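Local coordinates for intimin adherence protein (Escherichia coli O157:H7, PDB 3NCX) that probably mediates bacterial attachment to host cells by binding the translocated intimin receptor Tir through its C-terminal lectin-like domain, at residues K16-I19 with V24-E27; S154-Q157 with V161-T164; Y96-D101 with S125-S130; Y49-E54 with A59-S64. The protein carries 1 engineered substitution. One frame throughout, in Å; residues are numbered along the deposited sequence.

Interaction 1 (K16-I19 with V24-E27); sequences KVDI and VRGE
The guanidinium of Arg25 carries the Asp18 carboxylate over one face, with Asp18 CG offset toward the rim of the group. The two planes are turned 51° apart, so this is not a flat two-pronged pairing. Asp18 OD2 makes the salt bridge to Arg25 NH1 at 2.8 Å. At the guanidinium edge, in its plane, a water accepts from Arg25 NH2 and donates to Asp18 OD1. Both side chains run the same way from neighbouring strands. Asp18 CG stands anti to the backbone N (chi1 177°), and the bend of Arg25 at chi2 turns its chain toward the carboxylate. Lys16 lies along the other chain, its CD 3.3 Å from Arg25 O. On the face of Val17 and Ile19, Ile19 CD1 meets Val24 CG1 at 4.3 Å. The backbones are joined by Val17 N to Gly26 O at 2.7 Å. Gly26 N returns a bond to Val17 O at 2.9 Å, and Ile19 N bonds to Val24 O. Val17 also packs on Phe38 and Leu40 of strand 37-43. The arrangement is a beta hairpin, with a cross-strand salt bridge at its non-hydrogen-bonded pair Asp18-Arg25.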
loop_
_atom_site.group_PDB
_atom_site.type_symbol
_atom_site.label_atom_id
_atom_site.label_comp_id
_atom_site.label_asym_id
_atom_site.label_seq_id
_atom_site.Cartn_x
_atom_site.Cartn_y
_atom_site.Cartn_z
ATOM N N LYS A 16 15.135 -1.413 -7.706
ATOM C CA LYS A 16 14.407 -0.159 -7.817
ATOM C C LYS A 16 12.967 -0.450 -8.231
ATOM O O LYS A 16 12.720 -1.021 -9.293
ATOM C CB LYS A 16 15.077 0.751 -8.849
ATOM C CG LYS A 16 14.887 2.238 -8.598
ATOM C CD LYS A 16 15.956 2.787 -7.657
ATOM C CE LYS A 16 17.344 2.688 -8.279
ATOM N NZ LYS A 16 18.401 3.285 -7.411
ATOM N N VAL A 17 12.020 -0.060 -7.386
ATOM C CA VAL A 17 10.609 -0.337 -7.636
ATOM C C VAL A 17 9.860 0.897 -8.136
ATOM O O VAL A 17 10.154 2.022 -7.735
ATOM C CB VAL A 17 9.918 -0.891 -6.370
ATOM C CG1 VAL A 17 8.469 -0.452 -6.307
ATOM C CG2 VAL A 17 10.032 -2.407 -6.324
ATOM N N ASP A 18 8.891 0.675 -9.020
ATOM C CA ASP A 18 8.083 1.760 -9.559
ATOM C C ASP A 18 6.745 1.874 -8.833
ATOM O O ASP A 18 5.820 1.109 -9.103
ATOM C CB ASP A 18 7.844 1.556 -11.056
ATOM C CG ASP A 18 6.948 2.622 -11.653
ATOM O OD1 ASP A 18 6.174 2.302 -12.580
ATOM O OD2 ASP A 18 7.016 3.784 -11.196
ATOM N N ILE A 19 6.649 2.829 -7.913
ATOM C CA ILE A 19 5.406 3.060 -7.183
ATOM C C ILE A 19 4.392 3.777 -8.068
ATOM O O ILE A 19 4.639 4.885 -8.543
ATOM C CB ILE A 19 5.625 3.868 -5.888
ATOM C CG1 ILE A 19 6.393 3.040 -4.854
ATOM C CG2 ILE A 19 4.290 4.302 -5.302
ATOM C CD1 ILE A 19 7.864 2.882 -5.152
ATOM N N VAL A 24 7.411 7.179 -8.320
ATOM C CA VAL A 24 8.731 7.133 -7.708
ATOM C C VAL A 24 9.441 5.826 -8.029
ATOM O O VAL A 24 8.859 4.747 -7.910
ATOM C CB VAL A 24 8.656 7.293 -6.178
ATOM C CG1 VAL A 24 9.891 6.701 -5.516
ATOM C CG2 VAL A 24 8.487 8.758 -5.806
ATOM N N ARG A 25 10.698 5.930 -8.445
ATOM C CA ARG A 25 11.521 4.753 -8.684
ATOM C C ARG A 25 12.553 4.582 -7.579
ATOM O O ARG A 25 13.646 5.146 -7.634
ATOM C CB ARG A 25 12.194 4.826 -10.054
ATOM C CG ARG A 25 11.313 4.316 -11.176
ATOM C CD ARG A 25 11.390 5.201 -12.404
ATOM N NE ARG A 25 10.462 4.756 -13.439
ATOM C CZ ARG A 25 9.157 5.001 -13.425
ATOM N NH1 ARG A 25 8.618 5.688 -12.425
ATOM N NH2 ARG A 25 8.388 4.557 -14.408
ATOM N N GLY A 26 12.182 3.803 -6.568
ATOM C CA GLY A 26 13.056 3.510 -5.450
ATOM C C GLY A 26 12.626 2.227 -4.768
ATOM O O GLY A 26 11.699 1.557 -5.223
ATOM N N GLU A 27 13.297 1.885 -3.675
ATOM C CA GLU A 27 12.983 0.670 -2.936
ATOM C C GLU A 27 11.570 0.719 -2.362
ATOM O O GLU A 27 11.029 1.795 -2.105
ATOM C CB GLU A 27 14.001 0.453 -1.817
ATOM C CG GLU A 27 15.435 0.352 -2.305
ATOM C CD GLU A 27 16.435 0.345 -1.168
ATOM O OE1 GLU A 27 16.004 0.440 0.002
ATOM O OE2 GLU A 27 17.651 0.248 -1.442
HETATM O O HOH W 1 5.698 4.887 -13.904
#

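Interaction 2 (S154-Q157 with V161-T164); sequences SSEQ and VSST
Glu156 reaches Ser162 and Ser163 because its CG is anti to the carbonyl carbon (chi1 -76°) and the chain then runs extended. This carries the carboxylate from the helix alongside the start of the strand. Glu156 OE2 accepts a weak hydrogen bond from Ser163 N at 3.1 Å; the bond is bent, 134° at the hydrogen. Glu156 OE1 is held chiefly by Thr153 N, just before the segment, so the carboxylate is tied to its own side of the contact as well as to the strand. A water 2.6 Å from Glu156 OE1 is hydrogen-bonded to it. The hydroxyls of Ser162 and Ser163 meet the same water, Ser163 OG at 2.7 Å and Ser162 OG at 3.1 Å. The backbone supplies the straighter bond: Val161 N donates to Glu156 O at 3.1 Å with an angle of 168°. Glu156 CB lies 3.4 Å from Val161 O, and Val161 CG2 lies 4.0 Å from Glu156 O. The contact therefore joins helix 154-159 to the start of strand 161-166, which follows the helix almost at once. That strand is the middle one of three, between 147-149 and 172-177. Ser162 touches Trp149 on one neighbour, and Val161 touches Asn177 on the other.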
loop_
_atom_site.group_PDB
_atom_site.type_symbol
_atom_site.label_atom_id
_atom_site.label_comp_id
_atom_site.label_asym_id
_atom_site.label_seq_id
_atom_site.Cartn_x
_atom_site.Cartn_y
_atom_site.Cartn_z
ATOM N N SER A 154 -6.286 13.445 24.744
ATOM C CA SER A 154 -6.982 13.474 26.024
ATOM C C SER A 154 -7.995 14.614 26.077
ATOM O O SER A 154 -9.129 14.428 26.523
ATOM C CB SER A 154 -5.977 13.600 27.170
ATOM O OG SER A 154 -5.054 14.645 26.918
ATOM N N SER A 155 -7.582 15.790 25.617
ATOM C CA SER A 155 -8.464 16.951 25.599
ATOM C C SER A 155 -9.584 16.756 24.584
ATOM O O SER A 155 -10.726 17.160 24.819
ATOM C CB SER A 155 -7.680 18.225 25.275
ATOM O OG SER A 155 -7.215 18.210 23.937
ATOM N N GLU A 156 -9.249 16.136 23.457
ATOM C CA GLU A 156 -10.231 15.863 22.412
ATOM C C GLU A 156 -11.324 14.925 22.909
ATOM O O GLU A 156 -12.495 15.083 22.562
ATOM C CB GLU A 156 -9.555 15.272 21.174
ATOM C CG GLU A 156 -8.807 16.285 20.327
ATOM C CD GLU A 156 -8.245 15.678 19.056
ATOM O OE1 GLU A 156 -7.751 14.533 19.112
ATOM O OE2 GLU A 156 -8.304 16.340 17.999
ATOM N N GLN A 157 -10.939 13.947 23.723
ATOM C CA GLN A 157 -11.896 12.988 24.261
ATOM C C GLN A 157 -12.885 13.667 25.204
ATOM O O GLN A 157 -14.014 13.208 25.367
ATOM C CB GLN A 157 -11.174 11.854 24.989
ATOM C CG GLN A 157 -12.074 10.680 25.341
ATOM C CD GLN A 157 -11.954 10.265 26.794
ATOM O OE1 GLN A 157 -11.974 11.105 27.695
ATOM N NE2 GLN A 157 -11.825 8.964 27.029
ATOM N N VAL A 161 -14.600 15.372 20.270
ATOM C CA VAL A 161 -14.138 15.601 18.908
ATOM C C VAL A 161 -12.857 14.828 18.637
ATOM O O VAL A 161 -12.299 14.187 19.528
ATOM C CB VAL A 161 -13.869 17.091 18.630
ATOM C CG1 VAL A 161 -15.126 17.912 18.863
ATOM C CG2 VAL A 161 -12.718 17.591 19.493
ATOM N N SER A 162 -12.393 14.903 17.396
ATOM C CA SER A 162 -11.166 14.241 16.996
ATOM C C SER A 162 -10.785 14.705 15.600
ATOM O O SER A 162 -11.632 14.777 14.711
ATOM C CB SER A 162 -11.346 12.724 17.020
ATOM O OG SER A 162 -10.110 12.064 16.819
ATOM N N SER A 163 -9.511 15.029 15.413
ATOM C CA SER A 163 -9.027 15.496 14.121
ATOM C C SER A 163 -9.010 14.371 13.086
ATOM O O SER A 163 -9.055 13.192 13.436
ATOM C CB SER A 163 -7.637 16.110 14.269
ATOM O OG SER A 163 -6.768 15.224 14.950
ATOM N N THR A 164 -8.951 14.746 11.812
ATOM C CA THR A 164 -8.954 13.775 10.723
ATOM C C THR A 164 -7.932 14.125 9.648
ATOM O O THR A 164 -7.455 15.255 9.571
ATOM C CB THR A 164 -10.340 13.670 10.055
ATOM O OG1 THR A 164 -10.712 14.945 9.516
ATOM C CG2 THR A 164 -11.390 13.218 11.058
HETATM O O HOH W 2 -7.326 13.348 16.815
#

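Interaction 3 (Y96-D101 with S125-S130); sequences YMIKVD and SDIYDS
Tyr96 OH and Asp126 OD2 share one water, which donates to both. Its bond to Asp126 OD2 is 2.9 Å and its bond to Tyr96 OH is 3.1 Å. The water lies at the edge of the Tyr96 ring, in its plane. Tyr96 OH is also hydrogen-bonded to Val123 O, earlier in the same helix, so the phenol has two anchors on helix 121-131. The ring and carboxylate planes are only 15° from parallel, although the side chains of Tyr96 and Asp126 cross at about a right angle. Asp126 CB is 4.1 Å from Tyr96 OH.

The rest of the contact is apolar and turns on Ile127. Its CG1 lies beside the backbone N (chi1 -77°) and chi2 is extended, which carries CD1 forward from the helix toward the strand. Ile127 CD1 meets Tyr96 CE1 at 3.8 Å, near the plane of the ring and at its edge. The same methyl lies against Ile98, near CB and CD1, and so touches both strand side chains. On the helix itself, Ser130 OG donates to Asp126 O at 3.0 Å.

Ile98 also packs on Val186 and Val188 of strand 184-188, and Ile127 on Leu33 of strand 32-33. Strand 97-103 lies between these two in a mixed sheet. A helix packed on a sheet in which strand 97-103 pairs antiparallel with the C-terminal strand 184-188 is consistent with the C-type lectin fold assigned to this region of intimin.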
loop_
_atom_site.group_PDB
_atom_site.type_symbol
_atom_site.label_atom_id
_atom_site.label_comp_id
_atom_site.label_asym_id
_atom_site.label_seq_id
_atom_site.Cartn_x
_atom_site.Cartn_y
_atom_site.Cartn_z
ATOM N N TYR A 96 4.368 -1.122 9.751
ATOM C CA TYR A 96 2.915 -1.133 9.886
ATOM C C TYR A 96 2.232 -0.998 8.530
ATOM O O TYR A 96 2.824 -0.501 7.570
ATOM C CB TYR A 96 2.434 -0.032 10.839
ATOM C CG TYR A 96 2.580 1.380 10.312
ATOM C CD1 TYR A 96 1.686 1.892 9.377
ATOM C CD2 TYR A 96 3.595 2.211 10.770
ATOM C CE1 TYR A 96 1.811 3.188 8.901
ATOM C CE2 TYR A 96 3.725 3.507 10.301
ATOM C CZ TYR A 96 2.832 3.990 9.368
ATOM O OH TYR A 96 2.962 5.278 8.900
ATOM N N MET A 97 0.985 -1.449 8.456
ATOM C CA MET A 97 0.199 -1.326 7.238
ATOM C C MET A 97 -1.165 -0.724 7.548
ATOM O O MET A 97 -1.781 -1.052 8.561
ATOM C CB MET A 97 0.032 -2.686 6.561
ATOM C CG MET A 97 -0.738 -2.626 5.256
ATOM S SD MET A 97 -1.208 -4.256 4.658
ATOM C CE MET A 97 -2.257 -4.814 5.999
ATOM N N ILE A 98 -1.631 0.155 6.668
ATOM C CA ILE A 98 -2.904 0.839 6.869
ATOM C C ILE A 98 -4.050 0.140 6.141
ATOM O O ILE A 98 -3.953 -0.166 4.951
ATOM C CB ILE A 98 -2.817 2.320 6.434
ATOM C CG1 ILE A 98 -2.784 3.231 7.661
ATOM C CG2 ILE A 98 -3.978 2.697 5.533
ATOM C CD1 ILE A 98 -1.601 2.990 8.565
ATOM N N LYS A 99 -5.129 -0.123 6.872
ATOM C CA LYS A 99 -6.320 -0.735 6.297
ATOM C C LYS A 99 -7.473 0.257 6.306
ATOM O O LYS A 99 -7.595 1.073 7.217
ATOM C CB LYS A 99 -6.727 -1.986 7.079
ATOM C CG LYS A 99 -5.748 -3.141 7.003
ATOM C CD LYS A 99 -6.320 -4.374 7.689
ATOM C CE LYS A 99 -5.315 -5.516 7.715
ATOM N NZ LYS A 99 -5.864 -6.727 8.389
ATOM N N VAL A 100 -8.322 0.178 5.291
ATOM C CA VAL A 100 -9.480 1.054 5.214
ATOM C C VAL A 100 -10.766 0.242 5.305
ATOM O O VAL A 100 -11.136 -0.460 4.363
ATOM C CB VAL A 100 -9.485 1.875 3.911
ATOM C CG1 VAL A 100 -10.616 2.890 3.931
ATOM C CG2 VAL A 100 -8.148 2.571 3.718
ATOM N N ASP A 101 -11.434 0.330 6.450
ATOM C CA ASP A 101 -12.719 -0.328 6.638
ATOM C C ASP A 101 -13.854 0.620 6.273
ATOM O O ASP A 101 -13.638 1.627 5.601
ATOM C CB ASP A 101 -12.867 -0.830 8.075
ATOM C CG ASP A 101 -12.105 -2.122 8.322
ATOM O OD1 ASP A 101 -10.867 -2.068 8.483
ATOM O OD2 ASP A 101 -12.747 -3.195 8.358
ATOM N N SER A 125 -0.108 10.658 6.992
ATOM C CA SER A 125 0.528 11.524 6.004
ATOM C C SER A 125 1.814 10.903 5.470
ATOM O O SER A 125 2.186 11.125 4.319
ATOM C CB SER A 125 0.813 12.907 6.595
ATOM O OG SER A 125 1.701 12.822 7.695
ATOM N N ASP A 126 2.489 10.125 6.312
ATOM C CA ASP A 126 3.705 9.433 5.903
ATOM C C ASP A 126 3.408 8.423 4.806
ATOM O O ASP A 126 4.244 8.166 3.940
ATOM C CB ASP A 126 4.360 8.733 7.095
ATOM C CG ASP A 126 5.292 9.645 7.866
ATOM O OD1 ASP A 126 5.210 10.875 7.675
ATOM O OD2 ASP A 126 6.103 9.131 8.661
ATOM N N ILE A 127 2.211 7.852 4.847
ATOM C CA ILE A 127 1.804 6.891 3.835
ATOM C C ILE A 127 1.541 7.576 2.498
ATOM O O ILE A 127 1.825 7.019 1.436
ATOM C CB ILE A 127 0.580 6.081 4.289
ATOM C CG1 ILE A 127 1.026 5.007 5.281
ATOM C CG2 ILE A 127 -0.119 5.446 3.099
ATOM C CD1 ILE A 127 -0.061 4.051 5.678
ATOM N N TYR A 128 1.013 8.795 2.554
ATOM C CA TYR A 128 0.801 9.571 1.342
ATOM C C TYR A 128 2.139 9.907 0.692
ATOM O O TYR A 128 2.275 9.862 -0.530
ATOM C CB TYR A 128 0.019 10.852 1.638
ATOM C CG TYR A 128 -0.216 11.696 0.408
ATOM C CD1 TYR A 128 -1.403 11.607 -0.304
ATOM C CD2 TYR A 128 0.762 12.570 -0.054
ATOM C CE1 TYR A 128 -1.614 12.372 -1.434
ATOM C CE2 TYR A 128 0.561 13.335 -1.180
ATOM C CZ TYR A 128 -0.628 13.235 -1.867
ATOM O OH TYR A 128 -0.831 14.001 -2.992
ATOM N N ASP A 129 3.125 10.247 1.516
ATOM C CA ASP A 129 4.456 10.571 1.014
ATOM C C ASP A 129 5.095 9.361 0.347
ATOM O O ASP A 129 5.856 9.497 -0.611
ATOM C CB ASP A 129 5.361 11.077 2.143
ATOM C CG ASP A 129 4.968 12.456 2.639
ATOM O OD1 ASP A 129 4.288 13.192 1.891
ATOM O OD2 ASP A 129 5.349 12.808 3.776
ATOM N N SER A 130 4.778 8.176 0.859
ATOM C CA SER A 130 5.392 6.944 0.377
ATOM C C SER A 130 4.644 6.334 -0.806
ATOM O O SER A 130 5.233 5.621 -1.615
ATOM C CB SER A 130 5.497 5.919 1.510
ATOM O OG SER A 130 6.232 6.439 2.604
HETATM O O HOH W 3 5.388 6.755 10.248
#

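Interaction 4 (Y49-E54 with A59-S64); sequences YSWYSE and ATVDAS
Trp51 lies against Val61 and the chain that follows it. The two side chains cross at about a right angle, and Val61 CG2 sits 3.5 Å from Trp51 CB. A chi1 of -51° swings the indole of Trp51 alongside the chain at 62-64. Trp51 CD1 comes within 3.5 Å of Asp62 O. Ala63 O is at the ring edge, near its plane. A water, also at the edge and in plane, accepts from Trp51 NE1 at 2.9 Å and donates to Ala63 O at 3.0 Å.

Val61 uses both methyls: CG1 lies 3.8 Å from Tyr52 N, beside the backbone of the other strand. Strands 49-53 and 59-61 run antiparallel but belong to separate sheets. They lie side by side without pairing, as edge strands of the two sheets of an Ig-like beta sandwich may do, and that is the family assigned to this region. A second water spans the gap, donating to Trp51 O and to Val61 O. The indole also packs on Leu40 and Ala42 of strand 37-43 and on Ala79 of strand 75-81.

At the far end, Ser53 OG donates to Ala59 O at 2.8 Å, from above the carbonyl plane. Ser53 OG is also hydrogen-bonded to Asn55 N. Beyond Val61, Asp62 OD2 accepts from Ser64 N at 2.8 Å, closing an Asx turn, and Ser64 OG bonds to the same oxygen.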
loop_
_atom_site.group_PDB
_atom_site.type_symbol
_atom_site.label_atom_id
_atom_site.label_comp_id
_atom_site.label_asym_id
_atom_site.label_seq_id
_atom_site.Cartn_x
_atom_site.Cartn_y
_atom_site.Cartn_z
ATOM N N TYR A 49 8.697 -12.329 -19.518
ATOM C CA TYR A 49 8.694 -12.801 -18.139
ATOM C C TYR A 49 7.315 -13.246 -17.662
ATOM O O TYR A 49 6.294 -12.890 -18.250
ATOM C CB TYR A 49 9.236 -11.713 -17.209
ATOM C CG TYR A 49 10.433 -10.982 -17.770
ATOM C CD1 TYR A 49 11.690 -11.572 -17.785
ATOM C CD2 TYR A 49 10.304 -9.702 -18.289
ATOM C CE1 TYR A 49 12.786 -10.906 -18.301
ATOM C CE2 TYR A 49 11.393 -9.028 -18.805
ATOM C CZ TYR A 49 12.632 -9.633 -18.809
ATOM O OH TYR A 49 13.719 -8.962 -19.322
ATOM N N SER A 50 7.305 -14.034 -16.593
ATOM C CA SER A 50 6.074 -14.453 -15.937
ATOM C C SER A 50 6.298 -14.405 -14.432
ATOM O O SER A 50 7.353 -14.810 -13.944
ATOM C CB SER A 50 5.680 -15.865 -16.373
ATOM O OG SER A 50 6.703 -16.796 -16.073
ATOM N N TRP A 51 5.311 -13.907 -13.695
ATOM C CA TRP A 51 5.495 -13.652 -12.271
ATOM C C TRP A 51 4.681 -14.591 -11.386
ATOM O O TRP A 51 3.641 -15.107 -11.796
ATOM C CB TRP A 51 5.176 -12.190 -11.952
ATOM C CG TRP A 51 5.908 -11.234 -12.842
ATOM C CD1 TRP A 51 5.568 -10.879 -14.116
ATOM C CD2 TRP A 51 7.107 -10.516 -12.533
ATOM N NE1 TRP A 51 6.480 -9.983 -14.617
ATOM C CE2 TRP A 51 7.436 -9.743 -13.664
ATOM C CE3 TRP A 51 7.936 -10.450 -11.408
ATOM C CZ2 TRP A 51 8.555 -8.914 -13.705
ATOM C CZ3 TRP A 51 9.047 -9.627 -11.450
ATOM C CH2 TRP A 51 9.345 -8.870 -12.589
ATOM N N TYR A 52 5.169 -14.806 -10.168
ATOM C CA TYR A 52 4.550 -15.748 -9.246
ATOM C C TYR A 52 4.715 -15.295 -7.800
ATOM O O TYR A 52 5.774 -14.800 -7.412
ATOM C CB TYR A 52 5.161 -17.139 -9.433
ATOM C CG TYR A 52 4.782 -18.137 -8.362
ATOM C CD1 TYR A 52 3.641 -18.917 -8.483
ATOM C CD2 TYR A 52 5.575 -18.307 -7.232
ATOM C CE1 TYR A 52 3.295 -19.834 -7.507
ATOM C CE2 TYR A 52 5.237 -19.220 -6.251
ATOM C CZ TYR A 52 4.096 -19.982 -6.394
ATOM O OH TYR A 52 3.756 -20.893 -5.422
ATOM N N SER A 53 3.666 -15.471 -7.004
ATOM C CA SER A 53 3.714 -15.126 -5.589
ATOM C C SER A 53 3.688 -16.383 -4.732
ATOM O O SER A 53 2.851 -17.261 -4.932
ATOM C CB SER A 53 2.542 -14.215 -5.217
ATOM O OG SER A 53 2.525 -13.957 -3.823
ATOM N N GLU A 54 4.606 -16.469 -3.776
ATOM C CA GLU A 54 4.677 -17.637 -2.908
ATOM C C GLU A 54 3.681 -17.542 -1.760
ATOM O O GLU A 54 3.602 -18.438 -0.921
ATOM C CB GLU A 54 6.095 -17.826 -2.369
ATOM C CG GLU A 54 7.137 -18.040 -3.454
ATOM C CD GLU A 54 8.346 -18.803 -2.956
ATOM O OE1 GLU A 54 8.190 -19.613 -2.018
ATOM O OE2 GLU A 54 9.451 -18.592 -3.499
ATOM N N ALA A 59 0.760 -10.817 -0.670
ATOM C CA ALA A 59 0.834 -10.006 -1.880
ATOM C C ALA A 59 0.500 -10.795 -3.142
ATOM O O ALA A 59 0.670 -12.012 -3.190
ATOM C CB ALA A 59 2.210 -9.364 -2.003
ATOM N N THR A 60 0.029 -10.083 -4.161
ATOM C CA THR A 60 -0.330 -10.679 -5.443
ATOM C C THR A 60 0.388 -9.954 -6.583
ATOM O O THR A 60 0.704 -8.771 -6.469
ATOM C CB THR A 60 -1.860 -10.635 -5.663
ATOM O OG1 THR A 60 -2.406 -11.948 -5.486
ATOM C CG2 THR A 60 -2.200 -10.134 -7.060
ATOM N N VAL A 61 0.656 -10.665 -7.675
ATOM C CA VAL A 61 1.350 -10.070 -8.814
ATOM C C VAL A 61 0.754 -10.535 -10.143
ATOM O O VAL A 61 0.439 -11.713 -10.315
ATOM C CB VAL A 61 2.866 -10.379 -8.779
ATOM C CG1 VAL A 61 3.108 -11.882 -8.748
ATOM C CG2 VAL A 61 3.570 -9.740 -9.969
ATOM N N ASP A 62 0.598 -9.605 -11.081
ATOM C CA ASP A 62 0.006 -9.926 -12.376
ATOM C C ASP A 62 1.063 -10.229 -13.436
ATOM O O ASP A 62 2.231 -10.454 -13.116
ATOM C CB ASP A 62 -0.924 -8.804 -12.850
ATOM C CG ASP A 62 -0.190 -7.501 -13.114
ATOM O OD1 ASP A 62 -0.838 -6.434 -13.069
ATOM O OD2 ASP A 62 1.031 -7.539 -13.369
ATOM N N ALA A 63 0.646 -10.223 -14.697
ATOM C CA ALA A 63 1.527 -10.590 -15.802
ATOM C C ALA A 63 2.449 -9.451 -16.236
ATOM O O ALA A 63 3.410 -9.672 -16.976
ATOM C CB ALA A 63 0.708 -11.089 -16.985
ATOM N N SER A 64 2.156 -8.239 -15.780
ATOM C CA SER A 64 2.945 -7.071 -16.160
ATOM C C SER A 64 4.026 -6.757 -15.131
ATOM O O SER A 64 4.892 -5.910 -15.363
ATOM C CB SER A 64 2.039 -5.854 -16.354
ATOM O OG SER A 64 1.376 -5.517 -15.148
HETATM O O HOH W 4 1.103 -13.733 -12.333
HETATM O O HOH W 5 6.278 -9.012 -17.310
#

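Interactions 1 and 3 are partly buried; interactions 2 and 4 are surface contacts. Interactions 1 and 4 both reach the sheet that holds strand 37-43, though of interaction 4 only strand 59-61 belongs to it. Interaction 1 is a direct backbone-paired hairpin; interaction 4 has only side-chain and water links between its strands. Interactions 2 and 3 lie in the lectin-like range, each joining a helix to a strand. Interaction 3 is mostly apolar and near the chain's centre. Interaction 2 is polar, built on a carboxylate, about 27 Å from that centre. Interactions 1 and 3 touch where Ile19 CG2 packs 4.0 Å from Ser130 O. Interactions 2 and 4 are the farthest apart, about 43 Å between centres.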